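Molybdopterin-guanine dinucleotide biosynthesis protein B (Bacillus subtilis subsp. spizizenii, PDB 4OYH) binds GTP, probably hydrolyses it weakly, and may act as an adapter in making and using the molybdopterin guanine dinucleotide form of the molybdenum cofactor. Local coordinates at residues Phe26-Arg29 against Ile30-Ala34; Leu88-Leu91 against Thr92-Ile95. The protein carries 2 engineered substitutions. One frame throughout, in Å; residues are numbered along the deposited sequence.

Interaction 1 (Phe26-Arg29 against Ile30-Ala34); sequences FIER and ILEKA
Leu31 N donates to Ile27 O over 2.8 Å. It is the shortest of four successive backbone bonds that run through this part of helix 23-35; Ile30, Glu32 and Lys33 donate in the same way to Phe26, Glu28 and Arg29. The four-residue spacing behind these bonds brings the side chains of Phe26 and Ile30, Ile27 and Leu31, and Glu28 and Glu32 together in pairs. Leu31 CD1 lies 3.7 Å from Ile27 CG2, the two side chains running side by side and pointing the same way. They face strands 41-46 and 105-109, where Cys43 and Leu107 cover them, so bulky aliphatic residues suit this buried side. With its CG anti to the backbone nitrogen (chi1 -171°), the Phe26 ring is swung to where a methyl of Ile30 can sit over one of its faces. Ile30 CD1 stands 3.9 Å from the centroid of the Phe26 ring, 17° off its normal, a CH-pi contact. Val164 of helix 161-171 packs on both residues.

This is the helix that follows the phosphate-binding loop in P-loop NTPases. Lys23 and Thr24, at its start, probably bind GTP, as in a close relative, and Ile27 touches the residues of that loop.

The outer side is polar. Glu32, extended beyond CG, leans past Glu28 O toward the preceding turn, its OE1 3.5 Å from Glu28 OE2, two acceptors with no bond between them and carboxylate planes 59° apart. Two negative groups this close would probably raise the proton affinity of one of them. Arg29 may offset part of that charge, although Arg29 NE remains 5.2 Å from Glu32 OE2 without direct contact. Lys33, whose long chain extends beyond CG, carries its NZ to a salt bridge with Asp165.

Interaction 2 (Leu88-Leu91 against Thr92-Ile95); sequences LWDL and TRLI. Engineered in segment 88-91: Leu88 (natural residue Asn).
A helix start closed by its own neighbouring side chains is what joins Leu88-Leu91 to Thr92-Ile95, where the loop after strand 80-86 turns into helix 91-100. Asp90 is the N-cap, and the residue before it, Trp89, forms a hydrophobic staple with Leu94, four residues after it. Leu94 CD2 lies over one face of the indole, 3.4 Å from Trp89 CE3 and displaced toward the rim, the two side chains crossing at about a right angle. The ring is further fixed by a bond from its NE1 to Ala85 O, while Leu81 of the second subunit packs on both Trp89 and Leu94. An alanine in place of Trp89 would probably leave Leu94 CD2 without its aromatic cover and Ala85 O without this donor, weakening the link between loop and helix.

Aspartate suits the cap because its short carboxylate can turn back to a backbone amide of the first turn, that of Arg93. The CG of Asp90 sits between its backbone nitrogen and carbonyl carbon (chi1 43°), which brings Asp90 OD1 to Arg93 N in a straight but long, weak capping bond of 3.4 Å. The other oxygen, Asp90 OD2, meets Arg93 NH2 at 2.6 Å in a salt bridge whose hydrogen bond is weak, being bent to 116°. Carboxylate and guanidinium planes are 36° apart, and the arginine reaches the cap by bending its chain at chi3. Main-chain bonds continue the closure: Leu94 N donates to Asp90 O at 3.1 Å and Ile95 N to Leu91 O at 2.9 Å. Leu91 and Ile95 form an apolar ridge against Ile108 and Leu106 of strand 105-109, Leu91 CD1 lying 4.0 Å from Ile95 CG1.

Overall arrangement
Interaction 1 precedes interaction 2 along the chain, and their centres are 23 Å apart, with about 13 Å between nearest atoms. They share the parallel sheet of the P-loop NTPase fold. On strand 105-109, helix 23-35 packs against Leu107, whereas helix 91-100 packs against Leu106 and Ile108; likewise Leu41 and Cys43 of strand 41-46 meet the first helix and Leu44 the second. Alternate residues of the same strands thus receive helices on opposite faces of the sheet. Interaction 1 lies close to the probable GTP site, the Ile27 side chain about 5 Å from that of Lys23; interaction 2 follows closely on strand 80-86 of the antiparallel pair. Each also touches the second subunit, so both helices contribute to the dimer.

Interaction 1 (Phe26-Arg29 against Ile30-Ala34)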
ATOM      1  N   PHE A  26      -5.206  22.598   3.359  1.00 27.22           N
ATOM      2  CA  PHE A  26      -5.080  22.539   4.792  1.00 36.24           C
ATOM      3  C   PHE A  26      -4.204  21.358   5.257  1.00 31.35           C
ATOM      4  O   PHE A  26      -3.244  21.552   5.997  1.00 27.63           O
ATOM      5  CB  PHE A  26      -6.472  22.458   5.401  1.00 28.22           C
ATOM      6  CG  PHE A  26      -6.482  22.609   6.845  1.00 32.49           C
ATOM      7  CD1 PHE A  26      -5.832  23.656   7.437  1.00 29.14           C
ATOM      8  CD2 PHE A  26      -7.146  21.677   7.645  1.00 46.02           C
ATOM      9  CE1 PHE A  26      -5.829  23.777   8.821  1.00 40.79           C
ATOM     10  CE2 PHE A  26      -7.164  21.803   9.000  1.00 26.40           C
ATOM     11  CZ  PHE A  26      -6.511  22.845   9.600  1.00 38.34           C
ATOM     12  N   ILE A  27      -4.516  20.155   4.782  1.00 29.17           N
ATOM     13  CA  ILE A  27      -3.734  18.953   5.072  1.00 33.88           C
ATOM     14  C   ILE A  27      -2.273  19.117   4.674  1.00 33.26           C
ATOM     15  O   ILE A  27      -1.363  18.768   5.423  1.00 34.46           O
ATOM     16  CB  ILE A  27      -4.375  17.713   4.377  1.00 36.34           C
ATOM     17  CG1 ILE A  27      -5.522  17.163   5.258  1.00 41.66           C
ATOM     18  CG2 ILE A  27      -3.370  16.580   4.159  1.00 43.14           C
ATOM     19  CD1 ILE A  27      -6.769  16.764   4.484  1.00 34.61           C
ATOM     20  N   GLU A  28      -2.060  19.668   3.494  1.00 47.52           N
ATOM     21  CA  GLU A  28      -0.723  19.930   2.986  1.00 40.67           C
ATOM     22  C   GLU A  28       0.088  20.774   3.928  1.00 37.74           C
ATOM     23  O   GLU A  28       1.221  20.436   4.257  1.00 38.96           O
ATOM     24  CB  GLU A  28      -0.812  20.661   1.667  1.00 50.26           C
ATOM     25  CG  GLU A  28      -0.507  19.865   0.480  1.00 62.65           C
ATOM     26  CD  GLU A  28       0.125  20.752  -0.558  1.00 84.17           C
ATOM     27  OE1 GLU A  28      -0.527  21.763  -0.918  1.00 75.68           O
ATOM     28  OE2 GLU A  28       1.269  20.449  -0.995  1.00 83.51           O
ATOM     29  N   ARG A  29      -0.484  21.914   4.305  1.00 31.71           N
ATOM     30  CA  ARG A  29       0.097  22.771   5.323  1.00 40.41           C
ATOM     31  C   ARG A  29       0.428  22.016   6.606  1.00 39.51           C
ATOM     32  O   ARG A  29       1.518  22.154   7.150  1.00 64.03           O
ATOM     33  CB  ARG A  29      -0.832  23.924   5.638  1.00 40.12           C
ATOM     34  CG  ARG A  29      -0.245  25.280   5.351  1.00 68.72           C
ATOM     35  CD  ARG A  29      -0.190  25.559   3.851  1.00 87.06           C
ATOM     36  NE  ARG A  29      -0.711  26.885   3.504  1.00 92.78           N
ATOM     37  CZ  ARG A  29      -1.948  27.316   3.770  1.00 92.03           C
ATOM     38  NH1 ARG A  29      -2.829  26.543   4.401  1.00 84.32           N
ATOM     39  NH2 ARG A  29      -2.306  28.536   3.398  1.00 87.23           N
ATOM     40  N   ILE A  30      -0.481  21.181   7.073  1.00 37.14           N
ATOM     41  CA  ILE A  30      -0.212  20.383   8.269  1.00 34.12           C
ATOM     42  C   ILE A  30       0.911  19.376   8.099  1.00 38.16           C
ATOM     43  O   ILE A  30       1.719  19.174   9.007  1.00 28.66           O
ATOM     44  CB  ILE A  30      -1.429  19.601   8.692  1.00 35.58           C
ATOM     45  CG1 ILE A  30      -2.590  20.553   9.018  1.00 36.61           C
ATOM     46  CG2 ILE A  30      -1.076  18.665   9.863  1.00 27.94           C
ATOM     47  CD1 ILE A  30      -3.947  19.848   9.005  1.00 39.65           C
ATOM     48  N   LEU A  31       0.928  18.678   6.971  1.00 30.34           N
ATOM     49  CA  LEU A  31       1.964  17.675   6.780  1.00 32.42           C
ATOM     50  C   LEU A  31       3.363  18.296   6.624  1.00 40.61           C
ATOM     51  O   LEU A  31       4.335  17.773   7.185  1.00 37.07           O
ATOM     52  CB  LEU A  31       1.645  16.800   5.586  1.00 31.40           C
ATOM     53  CG  LEU A  31       0.407  15.930   5.752  1.00 38.53           C
ATOM     54  CD1 LEU A  31       0.068  15.213   4.443  1.00 26.57           C
ATOM     55  CD2 LEU A  31       0.602  14.928   6.892  1.00 34.85           C
ATOM     56  N   GLU A  32       3.453  19.410   5.900  1.00 37.08           N
ATOM     57  CA  GLU A  32       4.718  20.130   5.720  1.00 47.53           C
ATOM     58  C   GLU A  32       5.262  20.476   7.101  1.00 55.68           C
ATOM     59  O   GLU A  32       6.390  20.132   7.445  1.00 51.16           O
ATOM     60  CB  GLU A  32       4.528  21.400   4.862  1.00 60.30           C
ATOM     61  CG  GLU A  32       4.254  21.127   3.346  1.00 70.59           C
ATOM     62  CD  GLU A  32       3.383  22.187   2.626  1.00 77.30           C
ATOM     63  OE1 GLU A  32       3.189  22.080   1.392  1.00 81.31           O
ATOM     64  OE2 GLU A  32       2.885  23.122   3.282  1.00 86.53           O
ATOM     65  N   LYS A  33       4.432  21.100   7.923  1.00 52.34           N
ATOM     66  CA  LYS A  33       4.893  21.489   9.236  1.00 51.18           C
ATOM     67  C   LYS A  33       5.198  20.291  10.142  1.00 46.10           C
ATOM     68  O   LYS A  33       6.012  20.421  11.037  1.00 51.30           O
ATOM     69  CB  LYS A  33       3.887  22.417   9.913  1.00 56.20           C
ATOM     70  CG  LYS A  33       4.547  23.337  10.930  1.00 69.12           C
ATOM     71  CD  LYS A  33       3.757  24.617  11.174  1.00 72.66           C
ATOM     72  CE  LYS A  33       4.506  25.569  12.112  1.00 71.19           C
ATOM     73  NZ  LYS A  33       3.633  26.631  12.723  1.00 78.09           N
ATOM     74  N   ALA A  34       4.589  19.134   9.914  1.00 42.49           N
ATOM     75  CA  ALA A  34       4.933  17.941  10.697  1.00 52.35           C
ATOM     76  C   ALA A  34       6.308  17.325  10.320  1.00 48.45           C
ATOM     77  O   ALA A  34       6.979  16.733  11.175  1.00 43.00           O
ATOM     78  CB  ALA A  34       3.844  16.881  10.554  1.00 43.13           C
TER

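Interaction 2 (Leu88-Leu91 against Thr92-Ile95)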
ATOM      1  N   LEU A  88     -12.188  -6.009   2.745  1.00 40.10           N
ATOM      2  CA  LEU A  88     -13.360  -5.347   3.265  1.00 56.92           C
ATOM      3  C   LEU A  88     -12.844  -4.444   4.369  1.00 45.82           C
ATOM      4  O   LEU A  88     -12.914  -4.781   5.558  1.00 44.59           O
ATOM      5  CB  LEU A  88     -14.401  -6.353   3.764  1.00 62.12           C
ATOM      6  CG  LEU A  88     -15.853  -5.884   3.916  1.00 52.63           C
ATOM      7  CD1 LEU A  88     -16.374  -6.407   5.232  1.00 72.44           C
ATOM      8  CD2 LEU A  88     -16.041  -4.382   3.850  1.00 48.79           C
ATOM      9  N   TRP A  89     -12.293  -3.311   3.931  1.00 38.25           N
ATOM     10  CA  TRP A  89     -11.714  -2.293   4.795  1.00 33.05           C
ATOM     11  C   TRP A  89     -12.775  -1.525   5.530  1.00 43.22           C
ATOM     12  O   TRP A  89     -13.747  -1.102   4.930  1.00 44.35           O
ATOM     13  CB  TRP A  89     -10.894  -1.281   3.987  1.00 34.76           C
ATOM     14  CG  TRP A  89      -9.666  -1.862   3.405  1.00 40.53           C
ATOM     15  CD1 TRP A  89      -9.416  -2.123   2.087  1.00 43.64           C
ATOM     16  CD2 TRP A  89      -8.518  -2.273   4.122  1.00 26.09           C
ATOM     17  NE1 TRP A  89      -8.182  -2.665   1.949  1.00 39.76           N
ATOM     18  CE2 TRP A  89      -7.603  -2.770   3.187  1.00 36.43           C
ATOM     19  CE3 TRP A  89      -8.166  -2.263   5.480  1.00 30.45           C
ATOM     20  CZ2 TRP A  89      -6.340  -3.260   3.563  1.00 23.27           C
ATOM     21  CZ3 TRP A  89      -6.900  -2.751   5.848  1.00 29.39           C
ATOM     22  CH2 TRP A  89      -6.020  -3.234   4.898  1.00 26.35           C
ATOM     23  N   ASP A  90     -12.571  -1.342   6.822  1.00 36.73           N
ATOM     24  CA  ASP A  90     -13.248  -0.309   7.548  1.00 35.09           C
ATOM     25  C   ASP A  90     -12.147   0.461   8.261  1.00 32.58           C
ATOM     26  O   ASP A  90     -10.997   0.053   8.215  1.00 31.18           O
ATOM     27  CB  ASP A  90     -14.308  -0.864   8.512  1.00 37.20           C
ATOM     28  CG  ASP A  90     -13.838  -2.080   9.286  1.00 58.54           C
ATOM     29  OD1 ASP A  90     -12.877  -1.977  10.076  1.00 54.74           O
ATOM     30  OD2 ASP A  90     -14.457  -3.152   9.119  1.00 82.22           O
ATOM     31  N   LEU A  91     -12.518   1.578   8.885  1.00 29.39           N
ATOM     32  CA  LEU A  91     -11.587   2.544   9.409  1.00 36.72           C
ATOM     33  C   LEU A  91     -10.730   1.964  10.509  1.00 31.68           C
ATOM     34  O   LEU A  91      -9.555   2.288  10.613  1.00 29.33           O
ATOM     35  CB  LEU A  91     -12.321   3.773   9.932  1.00 28.06           C
ATOM     36  CG  LEU A  91     -11.396   4.853  10.502  1.00 35.93           C
ATOM     37  CD1 LEU A  91     -10.215   5.169   9.566  1.00 33.76           C
ATOM     38  CD2 LEU A  91     -12.192   6.136  10.777  1.00 32.07           C
ATOM     39  N   THR A  92     -11.317   1.084  11.303  1.00 32.78           N
ATOM     40  CA  THR A  92     -10.611   0.424  12.402  1.00 30.43           C
ATOM     41  C   THR A  92      -9.411  -0.388  11.932  1.00 30.13           C
ATOM     42  O   THR A  92      -8.303  -0.280  12.476  1.00 34.44           O
ATOM     43  CB  THR A  92     -11.579  -0.495  13.158  1.00 36.08           C
ATOM     44  OG1 THR A  92     -12.352   0.307  14.050  1.00 51.28           O
ATOM     45  CG2 THR A  92     -10.852  -1.532  13.964  1.00 30.81           C
ATOM     46  N   ARG A  93      -9.644  -1.229  10.940  1.00 35.04           N
ATOM     47  CA  ARG A  93      -8.578  -1.997  10.332  1.00 33.70           C
ATOM     48  C   ARG A  93      -7.551  -1.116   9.629  1.00 42.59           C
ATOM     49  O   ARG A  93      -6.353  -1.436   9.641  1.00 34.80           O
ATOM     50  CB  ARG A  93      -9.173  -3.005   9.362  1.00 38.74           C
ATOM     51  CG  ARG A  93      -9.788  -4.200  10.100  1.00 49.17           C
ATOM     52  CD  ARG A  93     -10.252  -5.256   9.150  1.00 68.40           C
ATOM     53  NE  ARG A  93     -11.661  -5.097   8.807  1.00 83.06           N
ATOM     54  CZ  ARG A  93     -12.646  -5.882   9.248  1.00 91.63           C
ATOM     55  NH1 ARG A  93     -12.398  -6.912  10.064  1.00 87.36           N
ATOM     56  NH2 ARG A  93     -13.894  -5.635   8.865  1.00 85.63           N
ATOM     57  N   LEU A  94      -7.981  -0.004   9.035  1.00 33.54           N
ATOM     58  CA  LEU A  94      -6.996   0.872   8.400  1.00 37.40           C
ATOM     59  C   LEU A  94      -6.104   1.482   9.475  1.00 32.54           C
ATOM     60  O   LEU A  94      -4.919   1.627   9.253  1.00 22.95           O
ATOM     61  CB  LEU A  94      -7.652   1.966   7.550  1.00 28.84           C
ATOM     62  CG  LEU A  94      -8.407   1.402   6.332  1.00 28.14           C
ATOM     63  CD1 LEU A  94      -9.476   2.365   5.902  1.00 22.50           C
ATOM     64  CD2 LEU A  94      -7.468   1.083   5.170  1.00 25.07           C
ATOM     65  N   ILE A  95      -6.654   1.761  10.654  1.00 29.87           N
ATOM     66  CA  ILE A  95      -5.858   2.360  11.707  1.00 35.61           C
ATOM     67  C   ILE A  95      -4.866   1.330  12.265  1.00 29.72           C
ATOM     68  O   ILE A  95      -3.713   1.663  12.502  1.00 29.34           O
ATOM     69  CB  ILE A  95      -6.755   2.975  12.802  1.00 35.85           C
ATOM     70  CG1 ILE A  95      -7.435   4.226  12.233  1.00 46.80           C
ATOM     71  CG2 ILE A  95      -5.939   3.413  14.005  1.00 32.30           C
ATOM     72  CD1 ILE A  95      -8.429   4.868  13.147  1.00 48.78           C
TER